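Local coordinates for uncharacterized protein (Bacteroides caccae, PDB 3NO2), which is of unknown function but folds as a six-bladed beta-propeller and belongs to a family related to the Mal s 1 allergen, at residues C178-G183 with V189-E194; N137-L142 with S170-N175; N205-V210 with L226-W231; R83-G88 with I130-K135. All blocks are in the same frame, centred on the assembly; numbering follows the deposited sequence. Where two conformers were deposited one is given.

Interaction 1. Residues C178-G183 with V189-E194; sequences CLVACG and VQLNLE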
loop_
_atom_site.group_PDB
_atom_site.type_symbol
_atom_site.label_atom_id
_atom_site.label_comp_id
_atom_site.label_asym_id
_atom_site.label_seq_id
_atom_site.Cartn_x
_atom_site.Cartn_y
_atom_site.Cartn_z
ATOM N N CYS A 178 9.506 -11.230 2.997
ATOM C CA CYS A 178 8.572 -10.133 2.878
ATOM C C CYS A 178 7.853 -9.907 4.189
ATOM O O CYS A 178 7.741 -10.778 5.045
ATOM C CB CYS A 178 7.612 -10.279 1.710
ATOM S SG CYS A 178 6.294 -11.437 1.952
ATOM N N LEU A 179 7.410 -8.679 4.327
ATOM C CA LEU A 179 6.551 -8.279 5.423
ATOM C C LEU A 179 5.136 -8.174 4.881
ATOM O O LEU A 179 4.952 -7.623 3.782
ATOM C CB LEU A 179 6.924 -6.938 5.996
ATOM C CG LEU A 179 8.325 -6.805 6.586
ATOM C CD1 LEU A 179 8.555 -5.376 7.150
ATOM C CD2 LEU A 179 8.510 -7.800 7.714
ATOM N N VAL A 180 4.154 -8.696 5.577
ATOM C CA VAL A 180 2.738 -8.560 5.171
ATOM C C VAL A 180 1.988 -7.808 6.266
ATOM O O VAL A 180 1.951 -8.227 7.435
ATOM C CB VAL A 180 2.084 -9.905 4.892
ATOM C CG1 VAL A 180 0.624 -9.729 4.429
ATOM C CG2 VAL A 180 2.910 -10.704 3.838
ATOM N N ALA A 181 1.412 -6.662 5.876
ATOM C CA ALA A 181 0.589 -5.842 6.723
ATOM C C ALA A 181 -0.756 -6.538 6.926
ATOM O O ALA A 181 -1.414 -6.884 5.935
ATOM C CB ALA A 181 0.347 -4.487 6.081
ATOM N N CYS A 182 -1.173 -6.744 8.169
ATOM C CA CYS A 182 -2.413 -7.523 8.407
ATOM C C CYS A 182 -3.639 -6.701 8.800
ATOM O O CYS A 182 -4.607 -7.225 9.320
ATOM C CB CYS A 182 -2.141 -8.695 9.348
ATOM S SG CYS A 182 -1.043 -9.941 8.662
ATOM N N GLY A 183 -3.642 -5.413 8.468
ATOM C CA GLY A 183 -4.849 -4.627 8.551
ATOM C C GLY A 183 -5.427 -4.585 9.956
ATOM O O GLY A 183 -4.769 -4.170 10.896
ATOM N N VAL A 189 3.401 -9.475 9.718
ATOM C CA VAL A 189 4.201 -10.696 9.817
ATOM C C VAL A 189 5.358 -10.628 8.831
ATOM O O VAL A 189 5.314 -9.877 7.857
ATOM C CB VAL A 189 3.383 -11.968 9.561
ATOM C CG1 VAL A 189 2.284 -12.116 10.623
ATOM C CG2 VAL A 189 2.804 -11.943 8.121
ATOM N N GLN A 190 6.415 -11.388 9.126
ATOM C CA GLN A 190 7.490 -11.625 8.201
ATOM C C GLN A 190 7.361 -13.057 7.682
ATOM O O GLN A 190 7.265 -13.985 8.515
ATOM C CB GLN A 190 8.826 -11.389 8.909
ATOM C CG GLN A 190 10.033 -11.604 8.013
ATOM C CD GLN A 190 11.349 -11.271 8.710
ATOM O OE1 GLN A 190 11.376 -10.460 9.629
ATOM N NE2 GLN A 190 12.446 -11.888 8.254
ATOM N N LEU A 191 7.368 -13.206 6.368
ATOM C CA LEU A 191 7.287 -14.502 5.696
ATOM C C LEU A 191 8.619 -14.873 5.069
ATOM O O LEU A 191 9.211 -14.076 4.349
ATOM C CB LEU A 191 6.266 -14.488 4.564
ATOM C CG LEU A 191 4.831 -14.238 4.958
ATOM C CD1 LEU A 191 3.927 -14.391 3.697
ATOM C CD2 LEU A 191 4.390 -15.160 6.064
ATOM N N ASN A 192 9.059 -16.105 5.326
ATOM C CA ASN A 192 10.328 -16.612 4.784
ATOM C C ASN A 192 10.144 -16.872 3.314
ATOM O O ASN A 192 9.124 -17.466 2.903
ATOM C CB ASN A 192 10.773 -17.901 5.497
ATOM C CG ASN A 192 12.114 -18.465 4.967
ATOM O OD1 ASN A 192 12.126 -19.364 4.129
ATOM N ND2 ASN A 192 13.231 -17.937 5.468
ATOM N N LEU A 193 11.136 -16.419 2.543
ATOM C CA LEU A 193 11.184 -16.613 1.084
ATOM C C LEU A 193 11.027 -18.105 0.710
ATOM O O LEU A 193 10.037 -18.496 0.072
ATOM C CB LEU A 193 12.507 -16.036 0.536
ATOM C CG LEU A 193 12.817 -16.135 -0.970
ATOM C CD1 LEU A 193 11.670 -15.583 -1.829
ATOM C CD2 LEU A 193 14.130 -15.424 -1.294
ATOM N N GLU A 194 11.965 -18.937 1.161
ATOM C CA GLU A 194 11.986 -20.360 0.757
ATOM C C GLU A 194 10.733 -21.142 1.197
ATOM O O GLU A 194 10.069 -21.785 0.374
ATOM C CB GLU A 194 13.258 -21.052 1.285
#
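Cys-178 and Val-180 pair with Leu-191 and Val-189 as neighbouring antiparallel strands, whose short axes approach to 4.7 Å with 143° between their directions. Two hydrogen-bonded pairs frame a non-hydrogen-bonded one. Leu-191 N gives to Cys-178 O at 2.8 Å, and Cys-178 N returns a longer bond to Leu-191 O at 3.2 Å. At the other end Val-180 N donates to Val-189 O at 2.8 Å, and Val-189 N donates back to Val-180 O. Between them lies Leu-179 opposite Gln-190, where the strands come closest; CA-H...O contacts from Gln-190 to Cys-178 O and from Leu-179 to Val-189 O fill in the ladder.

Cys-178, Val-180, Val-189 and Leu-191 share one face of the sheet. There CG2 of Val-180 meets CD1 of Leu-191 at 3.8 Å, on a diagonal between the two hydrogen-bonded pairs. Cys-178 has its sulfur between the backbone N and the carbonyl carbon (chi1 76°), which sets SG beside Leu-191 CB at 4.0 Å. Val-189 turns CG2 onto the CB of Val-180, 3.9 Å away. The other face carries Leu-179 and Gln-190: the leucine bends its end toward the partner strand, and CD2 lies 3.8 Å from Gln-190 CB. Beyond this aliphatic part, the glutamine sends NE2 to Asp-177.

With strand 169-172 bonded to the far edge of 178-181 and strand 198-203 beyond 187-191, this is the central beta hairpin of a four-stranded propeller blade.

Interaction 2. Residues N137-L142 with S170-N175; sequences NYLVPL and SAFLDN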
loop_
_atom_site.group_PDB
_atom_site.type_symbol
_atom_site.label_atom_id
_atom_site.label_comp_id
_atom_site.label_asym_id
_atom_site.label_seq_id
_atom_site.Cartn_x
_atom_site.Cartn_y
_atom_site.Cartn_z
ATOM N N ASN A 137 6.030 -13.732 -10.095
ATOM C CA ASN A 137 4.648 -13.995 -9.717
ATOM C C ASN A 137 4.123 -12.871 -8.824
ATOM O O ASN A 137 4.858 -11.993 -8.392
ATOM C CB ASN A 137 4.554 -15.317 -8.969
ATOM C CG ASN A 137 5.116 -16.465 -9.801
ATOM O OD1 ASN A 137 4.893 -16.544 -11.020
ATOM N ND2 ASN A 137 5.859 -17.360 -9.122
ATOM N N TYR A 138 2.807 -12.901 -8.601
ATOM C CA TYR A 138 2.151 -11.831 -7.865
ATOM C C TYR A 138 1.729 -12.284 -6.493
ATOM O O TYR A 138 1.133 -13.379 -6.356
ATOM C CB TYR A 138 0.946 -11.302 -8.658
ATOM C CG TYR A 138 1.378 -10.800 -10.016
ATOM C CD1 TYR A 138 2.124 -9.641 -10.126
ATOM C CD2 TYR A 138 1.030 -11.457 -11.184
ATOM C CE1 TYR A 138 2.533 -9.160 -11.389
ATOM C CE2 TYR A 138 1.435 -11.002 -12.448
ATOM C CZ TYR A 138 2.170 -9.847 -12.528
ATOM O OH TYR A 138 2.567 -9.375 -13.787
ATOM N N LEU A 139 1.970 -11.445 -5.495
ATOM C CA LEU A 139 1.563 -11.722 -4.114
ATOM C C LEU A 139 0.294 -10.912 -3.850
ATOM O O LEU A 139 0.293 -9.660 -3.927
ATOM C CB LEU A 139 2.645 -11.333 -3.122
ATOM C CG LEU A 139 3.933 -12.134 -3.233
ATOM C CD1 LEU A 139 4.983 -11.624 -2.228
ATOM C CD2 LEU A 139 3.640 -13.633 -2.989
ATOM N N VAL A 140 -0.784 -11.629 -3.559
ATOM C CA VAL A 140 -2.112 -11.052 -3.460
ATOM C C VAL A 140 -2.639 -11.284 -2.045
ATOM O O VAL A 140 -3.075 -12.410 -1.705
ATOM C CB VAL A 140 -3.070 -11.672 -4.455
ATOM C CG1 VAL A 140 -4.455 -10.995 -4.374
ATOM C CG2 VAL A 140 -2.473 -11.655 -5.907
ATOM N N PRO A 141 -2.591 -10.257 -1.185
ATOM C CA PRO A 141 -3.187 -10.388 0.138
ATOM C C PRO A 141 -4.696 -10.207 0.037
ATOM O O PRO A 141 -5.158 -9.313 -0.691
ATOM C CB PRO A 141 -2.559 -9.255 0.965
ATOM C CG PRO A 141 -1.616 -8.511 -0.002
ATOM C CD PRO A 141 -2.071 -8.905 -1.390
ATOM N N LEU A 142 -5.478 -11.009 0.750
ATOM C CA LEU A 142 -6.942 -10.961 0.652
ATOM C C LEU A 142 -7.590 -10.793 1.996
ATOM O O LEU A 142 -7.282 -11.498 2.948
ATOM C CB LEU A 142 -7.488 -12.225 -0.018
ATOM C CG LEU A 142 -7.039 -12.442 -1.473
ATOM C CD1 LEU A 142 -7.407 -13.903 -1.913
ATOM C CD2 LEU A 142 -7.649 -11.417 -2.432
ATOM N N SER A 170 2.221 -6.139 0.880
ATOM C CA SER A 170 3.476 -6.809 1.203
ATOM C C SER A 170 4.622 -5.891 0.781
ATOM O O SER A 170 4.476 -5.082 -0.128
ATOM C CB SER A 170 3.567 -8.154 0.488
ATOM O OG SER A 170 3.654 -8.051 -0.896
ATOM N N ALA A 171 5.756 -6.080 1.417
ATOM C CA ALA A 171 6.973 -5.342 1.051
ATOM C C ALA A 171 8.180 -6.231 1.328
ATOM O O ALA A 171 8.192 -7.027 2.253
ATOM C CB ALA A 171 7.128 -4.034 1.860
ATOM N N PHE A 172 9.194 -6.121 0.488
ATOM C CA PHE A 172 10.350 -7.000 0.577
ATOM C C PHE A 172 11.460 -6.418 1.440
ATOM O O PHE A 172 11.689 -5.201 1.493
ATOM C CB PHE A 172 10.858 -7.257 -0.832
ATOM C CG PHE A 172 9.858 -7.958 -1.671
ATOM C CD1 PHE A 172 9.507 -9.280 -1.411
ATOM C CD2 PHE A 172 9.208 -7.280 -2.706
ATOM C CE1 PHE A 172 8.539 -9.911 -2.190
ATOM C CE2 PHE A 172 8.243 -7.916 -3.460
ATOM C CZ PHE A 172 7.907 -9.206 -3.207
ATOM N N LEU A 173 12.146 -7.319 2.126
ATOM C CA LEU A 173 13.337 -7.011 2.902
ATOM C C LEU A 173 14.579 -7.370 2.086
ATOM O O LEU A 173 14.504 -8.158 1.130
ATOM C CB LEU A 173 13.339 -7.783 4.210
ATOM C CG LEU A 173 12.139 -7.569 5.137
ATOM C CD1 LEU A 173 12.274 -8.456 6.378
ATOM C CD2 LEU A 173 12.108 -6.061 5.464
ATOM N N ASP A 174 15.707 -6.810 2.515
ATOM C CA ASP A 174 16.996 -7.053 1.861
ATOM C C ASP A 174 17.313 -8.520 1.730
ATOM O O ASP A 174 17.885 -8.921 0.719
ATOM C CB ASP A 174 18.132 -6.365 2.635
ATOM C CG ASP A 174 18.210 -4.878 2.359
ATOM O OD1 ASP A 174 17.756 -4.437 1.278
ATOM O OD2 ASP A 174 18.744 -4.150 3.229
ATOM N N ASN A 175 16.951 -9.329 2.731
ATOM C CA ASN A 175 17.225 -10.772 2.681
ATOM C C ASN A 175 16.285 -11.564 1.802
ATOM O O ASN A 175 16.393 -12.779 1.741
ATOM C CB ASN A 175 17.282 -11.396 4.098
ATOM C CG ASN A 175 15.897 -11.544 4.744
ATOM O OD1 ASN A 175 14.896 -11.018 4.239
ATOM N ND2 ASN A 175 15.836 -12.277 5.856
HETATM O O HOH W 1 1.156 -7.894 -1.875
#
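Ser-170 OG and the carbonyl oxygen of Leu-139 are joined through one water, which accepts from the hydroxyl at 2.7 Å and donates to Leu-139 O at 2.8 Å. No direct hydrogen bond links the two segments, and their closest CA atoms, those of Leu-139 and Ser-170, stand 7.5 Å apart, so the water spans a separation too wide for beta pairing. The serine hydroxyl sits between its own backbone N and carbonyl carbon (chi1 66°), a setting that directs it at the neighbouring strand.

The apolar half of the contact is carried by one methyl. CD1 of Leu-139 lies 4.0 Å from Ser-170 OG and meets Phe-172 at CZ, 3.9 Å away, and at CE1, approaching the ring obliquely. The leucine and phenylalanine reach in from opposite directions.

Strand 138-142 is the second strand of its sheet, while 169-172 is the first of the next. Between these two segments, side-chain packing and a bridging water join successive blades of the six-bladed beta-propeller, without strand pairing.

Interaction 3. Residues N205-V210 with L226-W231; sequences NDIEGV and LYICNW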
loop_
_atom_site.group_PDB
_atom_site.type_symbol
_atom_site.label_atom_id
_atom_site.label_comp_id
_atom_site.label_asym_id
_atom_site.label_seq_id
_atom_site.Cartn_x
_atom_site.Cartn_y
_atom_site.Cartn_z
ATOM N N ASN A 205 3.039 -4.788 21.117
ATOM C CA ASN A 205 3.884 -5.148 22.264
ATOM C C ASN A 205 5.353 -5.271 21.861
ATOM O O ASN A 205 6.222 -5.286 22.744
ATOM C CB ASN A 205 3.440 -6.486 22.865
ATOM C CG ASN A 205 2.097 -6.408 23.566
ATOM O OD1 ASN A 205 1.696 -5.356 24.076
ATOM N ND2 ASN A 205 1.392 -7.541 23.600
ATOM N N ASP A 206 5.643 -5.395 20.560
ATOM C CA ASP A 206 7.032 -5.517 20.075
ATOM C C ASP A 206 7.632 -4.167 19.712
ATOM O O ASP A 206 8.824 -4.086 19.341
ATOM C CB ASP A 206 7.095 -6.430 18.838
ATOM C CG ASP A 206 6.523 -7.803 19.105
ATOM O OD1 ASP A 206 7.130 -8.542 19.907
ATOM O OD2 ASP A 206 5.449 -8.167 18.573
ATOM N N ILE A 207 6.783 -3.139 19.745
ATOM C CA ILE A 207 7.155 -1.766 19.305
ATOM C C ILE A 207 7.003 -0.848 20.496
ATOM O O ILE A 207 6.163 -1.066 21.358
ATOM C CB ILE A 207 6.247 -1.257 18.133
ATOM C CG1 ILE A 207 6.507 -2.084 16.873
ATOM C CG2 ILE A 207 6.517 0.252 17.855
ATOM C CD1 ILE A 207 5.461 -1.776 15.721
ATOM N N GLU A 208 7.852 0.158 20.571
ATOM C CA GLU A 208 7.751 1.149 21.613
ATOM C C GLU A 208 7.301 2.463 20.998
ATOM O O GLU A 208 8.055 3.089 20.254
ATOM C CB GLU A 208 9.103 1.337 22.302
ATOM C CG GLU A 208 9.035 2.383 23.381
ATOM C CD GLU A 208 10.360 2.627 24.094
ATOM O OE1 GLU A 208 10.981 1.618 24.486
ATOM O OE2 GLU A 208 10.739 3.819 24.308
ATOM N N GLY A 209 6.061 2.852 21.279
ATOM C CA GLY A 209 5.583 4.183 21.006
ATOM C C GLY A 209 4.340 4.361 20.175
ATOM O O GLY A 209 3.986 5.476 19.780
ATOM N N VAL A 210 3.632 3.262 19.861
ATOM C CA VAL A 210 2.426 3.394 19.048
ATOM C C VAL A 210 1.442 2.233 19.307
ATOM O O VAL A 210 1.847 1.068 19.341
ATOM C CB VAL A 210 2.739 3.511 17.537
ATOM C CG1 VAL A 210 3.543 2.333 17.040
ATOM C CG2 VAL A 210 1.472 3.666 16.672
ATOM N N LEU A 226 11.528 1.179 9.252
ATOM C CA LEU A 226 10.269 0.888 8.570
ATOM C C LEU A 226 9.262 2.023 8.795
ATOM O O LEU A 226 9.056 2.427 9.941
ATOM C CB LEU A 226 9.686 -0.413 9.191
ATOM C CG LEU A 226 8.448 -1.031 8.579
ATOM C CD1 LEU A 226 8.779 -1.547 7.160
ATOM C CD2 LEU A 226 7.901 -2.184 9.420
ATOM N N TYR A 227 8.618 2.498 7.733
ATOM C CA TYR A 227 7.395 3.286 7.876
ATOM C C TYR A 227 6.209 2.373 8.012
ATOM O O TYR A 227 6.096 1.377 7.271
ATOM C CB TYR A 227 7.154 4.220 6.681
ATOM C CG TYR A 227 8.149 5.343 6.493
ATOM C CD1 TYR A 227 8.420 6.265 7.476
ATOM C CD2 TYR A 227 8.765 5.519 5.277
ATOM C CE1 TYR A 227 9.344 7.284 7.267
ATOM C CE2 TYR A 227 9.685 6.527 5.073
ATOM C CZ TYR A 227 9.961 7.408 6.059
ATOM O OH TYR A 227 10.876 8.454 5.851
ATOM N N ILE A 228 5.307 2.727 8.921
ATOM C CA ILE A 228 4.039 2.021 9.121
ATOM C C ILE A 228 2.931 3.048 9.022
ATOM O O ILE A 228 2.868 4.003 9.801
ATOM C CB ILE A 228 3.987 1.312 10.479
ATOM C CG1 ILE A 228 5.171 0.378 10.667
ATOM C CG2 ILE A 228 2.630 0.606 10.641
ATOM C CD1 ILE A 228 5.297 -0.169 12.107
ATOM N N CYS A 229 2.009 2.838 8.089
ATOM C CA CYS A 229 0.802 3.621 7.937
ATOM C C CYS A 229 -0.256 3.056 8.915
ATOM O O CYS A 229 -0.671 1.912 8.793
ATOM C CB CYS A 229 0.274 3.604 6.520
ATOM S SG CYS A 229 1.425 4.283 5.299
ATOM N N ASN A 230 -0.589 3.868 9.915
ATOM C CA ASN A 230 -1.397 3.442 11.054
ATOM C C ASN A 230 -2.811 3.977 10.939
ATOM O O ASN A 230 -3.173 4.978 11.543
ATOM C CB ASN A 230 -0.732 3.973 12.336
ATOM C CG ASN A 230 -1.303 3.380 13.595
ATOM O OD1 ASN A 230 -1.821 2.264 13.570
ATOM N ND2 ASN A 230 -1.262 4.123 14.715
ATOM N N TRP A 231 -3.609 3.326 10.086
ATOM C CA TRP A 231 -4.868 3.884 9.611
ATOM C C TRP A 231 -5.961 3.661 10.660
ATOM O O TRP A 231 -6.170 2.531 11.144
ATOM C CB TRP A 231 -5.205 3.215 8.266
ATOM C CG TRP A 231 -6.408 3.784 7.550
ATOM C CD1 TRP A 231 -6.444 4.885 6.740
ATOM C CD2 TRP A 231 -7.744 3.277 7.562
ATOM N NE1 TRP A 231 -7.696 5.088 6.260
ATOM C CE2 TRP A 231 -8.515 4.114 6.734
ATOM C CE3 TRP A 231 -8.342 2.178 8.147
ATOM C CZ2 TRP A 231 -9.854 3.883 6.500
ATOM C CZ3 TRP A 231 -9.718 1.951 7.913
ATOM C CH2 TRP A 231 -10.433 2.794 7.123
#
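Ile-207 and Ile-228 make the apolar contact between loop 205-210 and strand 226-231. Their side chains reach toward each other and meet tip to tip, CD1 to CD1, at 4.0 Å. Each isoleucine has CG1 anti to its carbonyl carbon and an extended second torsion (171° in Ile-207, 170° in Ile-228), so both terminal methyls are carried far from their backbones to close the gap. Strand 246-249 lines this meeting place, with Ile-249 against Ile-207 and Val-247 against Ile-228; Phe-188, from the preceding blade, also packs on Ile-228.

A mixed contact between a methyl and an amide lies further along, where the nearest CA atoms of the segments, those of Val-210 and Asn-230, are 8.9 Å apart. CG2 of Val-210 comes within 3.4 Å of Asn-230 ND2, the two side chains arriving from opposite directions.

The polar interactions of that amide bond the continuation of the loop: Asn-230 OD1 accepts from Phe-213 N and ND2 donates to Gln-211 O. ND2 also reaches Pro-244 O.

No hydrogen bond crosses directly between the two segments. Within 205-210 the loop touches this strand by one methyl-methyl and one methyl-amide contact; the polar links follow directly, at Gln-211 and Phe-213. Backbone bonds at both ends of the buried Asn-230 amide fix its rotation, and Val-210 packs against a group whose hydrogen-bonding needs are met by others.

Interaction 4. Residues R83-G88 with I130-K135; sequences RILPDG and INKNKK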
loop_
_atom_site.group_PDB
_atom_site.type_symbol
_atom_site.label_atom_id
_atom_site.label_comp_id
_atom_site.label_asym_id
_atom_site.label_seq_id
_atom_site.Cartn_x
_atom_site.Cartn_y
_atom_site.Cartn_z
ATOM N N ARG A 83 1.673 0.693 -7.990
ATOM C CA ARG A 83 3.063 0.792 -7.538
ATOM C C ARG A 83 3.974 0.913 -8.748
ATOM O O ARG A 83 3.599 0.611 -9.877
ATOM C CB ARG A 83 3.466 -0.396 -6.665
ATOM C CG ARG A 83 3.484 -1.706 -7.434
ATOM C CD ARG A 83 4.068 -2.837 -6.643
ATOM N NE ARG A 83 3.275 -3.182 -5.483
ATOM C CZ ARG A 83 3.609 -2.956 -4.220
ATOM N NH1 ARG A 83 4.755 -2.373 -3.915
ATOM N NH2 ARG A 83 2.814 -3.371 -3.266
ATOM N N ILE A 84 5.200 1.363 -8.499
ATOM C CA ILE A 84 6.276 1.333 -9.482
ATOM C C ILE A 84 7.189 0.171 -9.149
ATOM O O ILE A 84 7.699 0.061 -8.009
ATOM C CB ILE A 84 7.023 2.660 -9.504
ATOM C CG1 ILE A 84 6.085 3.815 -9.863
ATOM C CG2 ILE A 84 8.251 2.560 -10.450
ATOM C CD1 ILE A 84 5.488 3.799 -11.279
ATOM N N LEU A 85 7.353 -0.726 -10.114
ATOM C CA LEU A 85 8.186 -1.886 -9.956
ATOM C C LEU A 85 9.680 -1.492 -10.050
ATOM O O LEU A 85 10.016 -0.421 -10.546
ATOM C CB LEU A 85 7.887 -2.868 -11.081
ATOM C CG LEU A 85 6.481 -3.463 -11.075
ATOM C CD1 LEU A 85 6.263 -4.255 -12.342
ATOM C CD2 LEU A 85 6.249 -4.315 -9.804
ATOM N N PRO A 86 10.552 -2.347 -9.535
ATOM C CA PRO A 86 12.006 -2.085 -9.701
ATOM C C PRO A 86 12.459 -1.821 -11.128
ATOM O O PRO A 86 13.420 -1.046 -11.303
ATOM C CB PRO A 86 12.648 -3.352 -9.141
ATOM C CG PRO A 86 11.636 -3.862 -8.124
ATOM C CD PRO A 86 10.263 -3.496 -8.675
ATOM N N ASP A 87 11.792 -2.403 -12.112
ATOM C CA ASP A 87 12.108 -2.147 -13.523
ATOM C C ASP A 87 11.604 -0.789 -14.078
ATOM O O ASP A 87 11.856 -0.478 -15.268
ATOM C CB ASP A 87 11.697 -3.326 -14.391
ATOM C CG ASP A 87 10.178 -3.494 -14.526
ATOM O OD1 ASP A 87 9.416 -2.605 -14.100
ATOM O OD2 ASP A 87 9.788 -4.530 -15.110
ATOM N N GLY A 88 10.905 0.001 -13.248
ATOM C CA GLY A 88 10.404 1.290 -13.613
ATOM C C GLY A 88 8.991 1.310 -14.216
ATOM O O GLY A 88 8.394 2.375 -14.343
ATOM N N ILE A 130 -1.340 -5.426 -4.239
ATOM C CA ILE A 130 -0.639 -6.546 -4.828
ATOM C C ILE A 130 0.821 -6.145 -5.066
ATOM O O ILE A 130 1.129 -4.973 -5.248
ATOM C CB ILE A 130 -1.346 -6.971 -6.119
ATOM C CG1 ILE A 130 -2.718 -7.564 -5.795
ATOM C CG2 ILE A 130 -0.496 -7.958 -6.941
ATOM C CD1 ILE A 130 -3.569 -7.994 -7.032
ATOM N N ASN A 131 1.721 -7.107 -5.011
ATOM C CA ASN A 131 3.140 -6.913 -5.265
ATOM C C ASN A 131 3.634 -8.054 -6.187
ATOM O O ASN A 131 2.916 -8.992 -6.472
ATOM C CB ASN A 131 3.913 -6.833 -3.927
ATOM C CG ASN A 131 5.173 -6.008 -4.024
ATOM O OD1 ASN A 131 5.662 -5.688 -5.107
ATOM N ND2 ASN A 131 5.654 -5.585 -2.865
ATOM N N LYS A 132 4.849 -7.907 -6.691
ATOM C CA LYS A 132 5.474 -8.837 -7.634
ATOM C C LYS A 132 6.762 -9.354 -6.991
ATOM O O LYS A 132 7.567 -8.541 -6.542
ATOM C CB LYS A 132 5.732 -8.115 -8.930
ATOM C CG LYS A 132 6.232 -9.043 -10.065
ATOM C CD LYS A 132 6.398 -8.274 -11.382
ATOM C CE LYS A 132 6.825 -9.194 -12.487
ATOM N NZ LYS A 132 6.962 -8.452 -13.798
ATOM N N ASN A 133 6.952 -10.667 -6.974
ATOM C CA ASN A 133 8.116 -11.231 -6.286
ATOM C C ASN A 133 9.232 -11.505 -7.304
ATOM O O ASN A 133 9.110 -11.210 -8.487
ATOM C CB ASN A 133 7.717 -12.457 -5.472
ATOM C CG ASN A 133 7.250 -13.636 -6.301
ATOM O OD1 ASN A 133 7.512 -13.743 -7.498
ATOM N ND2 ASN A 133 6.604 -14.606 -5.618
ATOM N N LYS A 134 10.332 -12.057 -6.806
ATOM C CA LYS A 134 11.534 -12.186 -7.611
ATOM C C LYS A 134 11.362 -13.187 -8.745
ATOM O O LYS A 134 12.010 -13.059 -9.806
ATOM C CB LYS A 134 12.706 -12.597 -6.707
ATOM C CG LYS A 134 14.082 -12.519 -7.370
ATOM C CD LYS A 134 15.184 -12.747 -6.346
ATOM C CE LYS A 134 16.478 -13.191 -7.003
ATOM N NZ LYS A 134 17.350 -13.924 -6.037
ATOM N N LYS A 135 10.522 -14.197 -8.536
ATOM C CA LYS A 135 10.206 -15.161 -9.602
ATOM C C LYS A 135 9.252 -14.623 -10.673
ATOM O O LYS A 135 8.976 -15.295 -11.668
ATOM C CB LYS A 135 9.610 -16.442 -9.013
ATOM C CG LYS A 135 10.640 -17.355 -8.351
ATOM C CD LYS A 135 9.962 -18.571 -7.711
ATOM C CE LYS A 135 10.974 -19.626 -7.254
ATOM N NZ LYS A 135 11.361 -20.552 -8.351
HETATM O O HOH W 2 9.203 -6.700 -13.628
#
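Arg-83 and Asn-131 form the tight part of this contact, a stack of guanidinium on carboxamide with only 7° between the two planes. The amide carbon CG lies over the centre of the guanidinium, 3.4 Å from CZ, although the side chains themselves run at about a right angle. At its edge the same guanidinium grips one atom twice: NE donates to Ile-130 O at 2.8 Å, in the carbonyl plane and on a lone pair, and NH2 adds a more bent bond at 3.1 Å from above that plane. The bend of the arginine at chi3 (65°) brings this side-on pair of nitrogens to the carbonyl. The amide is held in turn, since Asn-131 OD1 accepts from Lys-132 N at 2.8 Å and ND2 donates to Ser-170 O.

Strands 78-84 and 131-132 are each the first strand of successive blades in the six-bladed propeller, so the arginine ties one blade to the lead-in of the next blade's first strand, reaching for a backbone oxygen rather than pairing strands.

Toward the type I beta turn from Leu-85 to Gly-88 the packing is looser. Leu-85 lies across the extended chain of Lys-132, CD2 to CB at 3.9 Å. Past this, Asp-87 OD2 and Lys-132 NZ are 5.0 Å apart and are bridged by a water, which donates to the carboxylate and accepts from the ammonium group; NZ has its salt bridge with Glu-103.

Overall arrangement
Interactions 4, 2 and 1 form a continuous chain through successive blades, and interaction 3 lies farther round the propeller. Interactions 4 and 2, centres 9 Å apart, share the pairing of strands 131-132 and 138-142, and Phe-172 also packs on Asn-131 and Lys-132. Interactions 2 and 1 are closer still, with centres 7 Å apart: strands 169-172 and 178-181 are neighbours in one sheet, joined by Leu-179 N and Ala-171 O at 2.8 Å. Interaction 3 touches interaction 1 where Leu-179 CD1 meets Leu-226 CD1 at 3.8 Å, but its centre is 25 Å from that of interaction 4. Bound di(hydroxyethyl)ether, probably from crystallisation, lies about 4 Å from the Phe-172 side chain.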